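D-alanyl-D-alanine carboxypeptidase (Vibrio cholerae, PDB 5TR7) probably removes the terminal D-alanine from peptidoglycan precursor peptides, as a serine-type D-Ala-D-Ala carboxypeptidase of the penicillin-binding protein 5 kind. Local coordinates at residues A[60-65]-A[88-93]; A[34-39]-A[151-156]. All blocks are in the same frame, centred on the assembly; numbering follows the deposited sequence.

Contact 1 (A[60-65]-A[88-93]); sequences VVISKN and SDLNRG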
loop_
_atom_site.group_PDB
_atom_site.type_symbol
_atom_site.label_atom_id
_atom_site.label_comp_id
_atom_site.label_asym_id
_atom_site.label_seq_id
_atom_site.Cartn_x
_atom_site.Cartn_y
_atom_site.Cartn_z
ATOM N N VAL A 60 3.699 21.865 -0.414
ATOM C CA VAL A 60 3.026 21.500 0.785
ATOM C C VAL A 60 3.807 21.902 1.992
ATOM O O VAL A 60 4.985 21.590 2.096
ATOM C CB VAL A 60 2.840 19.960 0.857
ATOM C CG1 VAL A 60 1.999 19.604 2.076
ATOM C CG2 VAL A 60 2.155 19.442 -0.401
ATOM N N VAL A 61 3.120 22.525 2.934
ATOM C CA VAL A 61 3.690 22.915 4.211
ATOM C C VAL A 61 3.940 21.657 5.054
ATOM O O VAL A 61 3.104 20.749 5.133
ATOM C CB VAL A 61 2.692 23.726 5.030
ATOM C CG1 VAL A 61 3.296 24.114 6.377
ATOM C CG2 VAL A 61 2.274 24.976 4.277
ATOM N N ILE A 62 5.100 21.601 5.686
ATOM C CA ILE A 62 5.422 20.512 6.540
ATOM C C ILE A 62 5.215 21.033 7.948
ATOM O O ILE A 62 5.919 21.917 8.372
ATOM C CB ILE A 62 6.871 20.077 6.338
ATOM C CG1 ILE A 62 7.141 19.778 4.872
ATOM C CG2 ILE A 62 7.187 18.938 7.275
ATOM C CD1 ILE A 62 6.193 18.754 4.239
ATOM N N SER A 63 4.238 20.486 8.659
ATOM C CA SER A 63 3.913 20.959 10.037
ATOM C C SER A 63 4.701 20.167 11.079
ATOM O O SER A 63 5.437 19.201 10.747
ATOM C CB SER A 63 2.453 20.717 10.351
ATOM O OG SER A 63 2.236 19.315 10.594
ATOM N N LYS A 64 4.477 20.564 12.334
ATOM C CA LYS A 64 5.002 19.921 13.535
ATOM C C LYS A 64 4.655 18.432 13.554
ATOM O O LYS A 64 5.406 17.626 14.064
ATOM C CB LYS A 64 4.301 20.461 14.801
ATOM C CG LYS A 64 4.659 21.858 15.288
ATOM C CD LYS A 64 3.946 22.140 16.633
ATOM C CE LYS A 64 4.513 23.329 17.408
ATOM N NZ LYS A 64 3.878 23.394 18.754
ATOM N N ASN A 65 3.486 18.088 13.033
ATOM C CA ASN A 65 3.007 16.718 13.056
ATOM C C ASN A 65 3.662 15.826 12.039
ATOM O O ASN A 65 3.712 14.645 12.235
ATOM C CB ASN A 65 1.533 16.692 12.830
ATOM C CG ASN A 65 0.795 17.452 13.865
ATOM O OD1 ASN A 65 1.194 17.523 15.034
ATOM N ND2 ASN A 65 -0.270 18.043 13.450
ATOM N N SER A 88 4.015 15.760 -5.659
ATOM C CA SER A 88 4.579 14.556 -6.292
ATOM C C SER A 88 5.682 13.899 -5.500
ATOM O O SER A 88 5.744 12.711 -5.427
ATOM C CB SER A 88 5.052 14.810 -7.719
ATOM O OG SER A 88 6.096 15.708 -7.722
ATOM N N ASP A 89 6.482 14.683 -4.805
ATOM C CA ASP A 89 7.589 14.212 -4.038
ATOM C C ASP A 89 7.080 13.550 -2.759
ATOM O O ASP A 89 7.552 12.464 -2.389
ATOM C CB ASP A 89 8.554 15.343 -3.759
ATOM C CG ASP A 89 9.286 15.801 -4.973
ATOM O OD1 ASP A 89 9.805 14.904 -5.689
ATOM O OD2 ASP A 89 9.442 17.050 -5.157
ATOM N N LEU A 90 6.128 14.174 -2.077
ATOM C CA LEU A 90 5.571 13.537 -0.898
ATOM C C LEU A 90 4.920 12.171 -1.242
ATOM O O LEU A 90 5.000 11.192 -0.472
ATOM C CB LEU A 90 4.531 14.451 -0.220
ATOM C CG LEU A 90 5.115 15.635 0.574
ATOM C CD1 LEU A 90 3.959 16.519 1.085
ATOM C CD2 LEU A 90 6.002 15.212 1.751
ATOM N N ASN A 91 4.208 12.153 -2.373
ATOM C CA ASN A 91 3.582 10.932 -2.874
ATOM C C ASN A 91 4.532 9.779 -3.026
ATOM O O ASN A 91 4.254 8.683 -2.609
ATOM C CB ASN A 91 2.984 11.233 -4.210
ATOM C CG ASN A 91 1.574 11.277 -4.145
ATOM O OD1 ASN A 91 0.951 12.333 -4.026
ATOM N ND2 ASN A 91 1.011 10.096 -4.129
ATOM N N ARG A 92 5.639 10.047 -3.694
ATOM C CA ARG A 92 6.708 9.048 -3.819
ATOM C C ARG A 92 7.296 8.696 -2.487
ATOM O O ARG A 92 7.650 7.557 -2.254
ATOM C CB ARG A 92 7.772 9.500 -4.788
ATOM C CG ARG A 92 7.216 9.560 -6.165
ATOM C CD ARG A 92 8.183 10.060 -7.209
ATOM N NE ARG A 92 7.616 9.698 -8.493
ATOM C CZ ARG A 92 6.538 10.283 -9.033
ATOM N NH1 ARG A 92 5.927 11.306 -8.448
ATOM N NH2 ARG A 92 6.093 9.847 -10.198
ATOM N N GLY A 93 7.402 9.646 -1.589
ATOM C CA GLY A 93 7.894 9.269 -0.245
ATOM C C GLY A 93 6.984 8.271 0.439
ATOM O O GLY A 93 7.405 7.314 1.137
#

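Contact 2 (A[34-39]-A[151-156]); sequences ASLTKM and YDLALL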
loop_
_atom_site.group_PDB
_atom_site.type_symbol
_atom_site.label_atom_id
_atom_site.label_comp_id
_atom_site.label_asym_id
_atom_site.label_seq_id
_atom_site.Cartn_x
_atom_site.Cartn_y
_atom_site.Cartn_z
ATOM N N ALA A 34 -0.853 -2.231 9.228
ATOM C CA ALA A 34 0.369 -1.478 9.357
ATOM C C ALA A 34 0.617 -0.646 8.121
ATOM O O ALA A 34 -0.279 -0.019 7.580
ATOM C CB ALA A 34 1.552 -2.404 9.683
ATOM N N SER A 35 1.815 -0.726 7.605
ATOM C CA SER A 35 2.198 0.145 6.510
ATOM C C SER A 35 1.358 -0.094 5.221
ATOM O O SER A 35 1.395 0.717 4.285
ATOM C CB SER A 35 3.694 0.016 6.357
ATOM O OG SER A 35 4.228 0.987 5.546
ATOM N N LEU A 36 0.556 -1.160 5.181
ATOM C CA LEU A 36 -0.269 -1.379 3.998
ATOM C C LEU A 36 -1.390 -0.330 4.012
ATOM O O LEU A 36 -1.998 -0.067 2.975
ATOM C CB LEU A 36 -0.849 -2.797 3.947
ATOM C CG LEU A 36 0.171 -3.882 3.826
ATOM C CD1 LEU A 36 -0.623 -5.153 3.889
ATOM C CD2 LEU A 36 1.013 -3.782 2.525
ATOM N N THR A 37 -1.610 0.274 5.185
ATOM C CA THR A 37 -2.556 1.391 5.320
ATOM C C THR A 37 -2.216 2.522 4.312
ATOM O O THR A 37 -3.080 3.271 3.879
ATOM C CB THR A 37 -2.451 1.972 6.753
ATOM O OG1 THR A 37 -2.880 0.987 7.688
ATOM C CG2 THR A 37 -3.306 3.206 6.940
ATOM N N LYS A 38 -0.951 2.582 3.910
ATOM C CA LYS A 38 -0.492 3.602 2.956
ATOM C C LYS A 38 -1.133 3.452 1.615
ATOM O O LYS A 38 -1.247 4.435 0.856
ATOM C CB LYS A 38 0.996 3.672 2.867
ATOM C CG LYS A 38 1.651 4.042 4.213
ATOM C CD LYS A 38 3.168 4.210 4.132
ATOM C CE LYS A 38 3.773 4.669 5.458
ATOM N NZ LYS A 38 3.829 3.592 6.458
ATOM N N MET A 39 -1.589 2.245 1.295
ATOM C CA MET A 39 -2.332 2.081 0.042
ATOM C C MET A 39 -3.625 2.895 0.092
ATOM O O MET A 39 -4.051 3.493 -0.936
ATOM C CB MET A 39 -2.695 0.619 -0.204
ATOM C CG MET A 39 -1.478 -0.263 -0.579
ATOM S SD MET A 39 -1.992 -1.856 -1.132
ATOM C CE MET A 39 -2.914 -2.600 0.153
ATOM N N TYR A 151 -8.631 -9.964 2.357
ATOM C CA TYR A 151 -9.576 -9.768 1.286
ATOM C C TYR A 151 -9.781 -8.278 1.025
ATOM O O TYR A 151 -9.693 -7.848 -0.127
ATOM C CB TYR A 151 -10.920 -10.420 1.615
ATOM C CG TYR A 151 -11.937 -10.201 0.546
ATOM C CD1 TYR A 151 -11.793 -10.810 -0.710
ATOM C CD2 TYR A 151 -13.020 -9.367 0.748
ATOM C CE1 TYR A 151 -12.693 -10.545 -1.729
ATOM C CE2 TYR A 151 -13.931 -9.121 -0.267
ATOM C CZ TYR A 151 -13.793 -9.753 -1.473
ATOM O OH TYR A 151 -14.713 -9.512 -2.453
ATOM N N ASP A 152 -10.020 -7.502 2.082
ATOM C CA ASP A 152 -10.205 -6.059 1.920
ATOM C C ASP A 152 -8.973 -5.384 1.312
ATOM O O ASP A 152 -9.108 -4.459 0.522
ATOM C CB ASP A 152 -10.576 -5.385 3.213
ATOM C CG ASP A 152 -11.998 -5.760 3.710
ATOM O OD1 ASP A 152 -12.682 -6.644 3.131
ATOM O OD2 ASP A 152 -12.421 -5.136 4.687
ATOM N N LEU A 153 -7.795 -5.824 1.743
ATOM C CA LEU A 153 -6.567 -5.293 1.188
ATOM C C LEU A 153 -6.449 -5.645 -0.315
ATOM O O LEU A 153 -6.000 -4.814 -1.105
ATOM C CB LEU A 153 -5.338 -5.767 2.029
ATOM C CG LEU A 153 -5.287 -5.205 3.471
ATOM C CD1 LEU A 153 -4.378 -5.989 4.368
ATOM C CD2 LEU A 153 -4.850 -3.765 3.431
ATOM N N ALA A 154 -6.972 -6.803 -0.733
ATOM C CA ALA A 154 -6.968 -7.149 -2.128
ATOM C C ALA A 154 -7.873 -6.206 -2.913
ATOM O O ALA A 154 -7.529 -5.769 -4.031
ATOM C CB ALA A 154 -7.484 -8.551 -2.300
ATOM N N LEU A 155 -9.064 -5.940 -2.356
ATOM C CA LEU A 155 -9.993 -5.009 -3.002
ATOM C C LEU A 155 -9.297 -3.671 -3.132
ATOM O O LEU A 155 -9.390 -3.046 -4.138
ATOM C CB LEU A 155 -11.285 -4.818 -2.169
ATOM C CG LEU A 155 -12.313 -5.937 -2.110
ATOM C CD1 LEU A 155 -13.442 -5.675 -1.069
ATOM C CD2 LEU A 155 -12.897 -6.213 -3.477
ATOM N N LEU A 156 -8.518 -3.280 -2.127
ATOM C CA LEU A 156 -7.869 -1.989 -2.165
ATOM C C LEU A 156 -6.805 -1.921 -3.247
ATOM O O LEU A 156 -6.680 -0.917 -3.949
ATOM C CB LEU A 156 -7.304 -1.611 -0.798
ATOM C CG LEU A 156 -6.607 -0.275 -0.644
ATOM C CD1 LEU A 156 -7.542 0.845 -0.968
ATOM C CD2 LEU A 156 -6.069 -0.078 0.731
#

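Contact 1 (A[60-65]-A[88-93])
Val-60, in the short strand 59-61, and Leu-90, on helix 87-95, form the backbone's nearest approach, with the CA of Val-60 8.5 Å from the CA of Leu-90. The strand pairs antiparallel with strand 84-86, which runs directly into the helix, so this is a beta-alpha packing in which the helix folds back over a small two-stranded sheet of the carboxypeptidase domain. Leu-90 carries the helix side of the contact alone. Its CD1 methyl sits against the branch point of Val-60, 3.6 Å from Val-60 CB, and both valine methyls flank that same leucine carbon, CG2 at 3.7 Å from Leu-90 CD1. The valine has CG1 anti to the backbone N (chi1 -174°), which spreads the two methyls to the sides of the line from CB to Leu-90 CD1 and leaves CB as the closest atom. The other leucine methyl, CD2, reaches toward Ile-62, whose CD1 stands 4.3 Å from Leu-90 CD2, a looser touch made by the far end of the isoleucine chain. The three side chains are buried, and helix 100-111 closes over them: His-109 meets Val-60, Ala-105 meets Ile-62 and Met-106 meets Leu-90. Val-85 of the paired strand touches both Ile-62 and Leu-90. Beyond Ile-62 the chain leaves the sheet through an ST turn, anchored to the same helix by Glu-108, whose carboxylate oxygens bond to Ser-63 OG and Asn-65 ND2. In that turn the backbone N of Asn-65 donates to Ser-63 OG over 3.0 Å, with a bent N-H...O angle of 137°.

Contact 2 (A[34-39]-A[151-156])
The turn that carries the SxxK motif, with Ser-35 as the predicted acyl-ester nucleophile and Lys-38 as the predicted proton acceptor, packs against helix 150-163 through Leu-36, inside the motif, and Met-39, just after it. Leu-36 crosses Leu-153 at about a right angle, and the two meet methyl to methyl, with Leu-36 CD1 3.9 Å from Leu-153 CD1. The second methyl of Leu-153, CD2, meets the terminal methyl of Met-39, whose chain also crosses Leu-153 at about a right angle, 4.0 Å from Met-39 CE. A bend at chi3 (-59°) in the otherwise extended methionine chain brings CE round to this leucine. One helical turn further on, Leu-156 meets the base of the same methionine: its CD2 packs 3.6 Å from Met-39 CB. All four residues are buried, and the side chains that meet are all apolar. Strands of the five-stranded sheet complete the core, Met-228 touching both Leu-36 and Leu-153, while Val-213 touches Leu-36 and Met-39.

Ser-35 and Lys-38 lie on another side of this turn. Lys-38 runs extended until chi4 (75°), where the chain turns and sets NZ 2.8 Å from Ser-35 OG; Asn-100 OD1 and the carbonyl of His-139 also bond to NZ, so three hydrogen bonds hold the amine. Within the same turn Ala-34 O accepts from Thr-37 N and, in the carbonyl plane, from Thr-37 OG1, each at 2.8 Å. An apolar side buried against a neighbouring helix and the sheet, with serine and lysine brought together elsewhere on the same turn, is the layout of the SxxK active site in penicillin-binding proteins and serine beta-lactamases.

Overall arrangement
Contact 1 is nested, along the chain, inside the loop that contact 2 closes, and strand 59-61 is the next regular element after helix 37-50. The two centres are 21 Å apart and the nearest atoms about 6 Å, so they do not touch. Contact 2 is near the middle of the chain and holds Ser-35 and Lys-38; the side chain of Met-39 comes within about 4 Å of Lys-201, the predicted substrate-binding residue. Contact 1 is more peripheral, with the side chain of Leu-90 about 11 Å from that of Lys-38. Its helix nevertheless leads toward the active site: a backbone hydrogen bond joins Gly-93 to Gly-99, between Ser-98, predicted catalytic, and Asn-100, which bonds Lys-38.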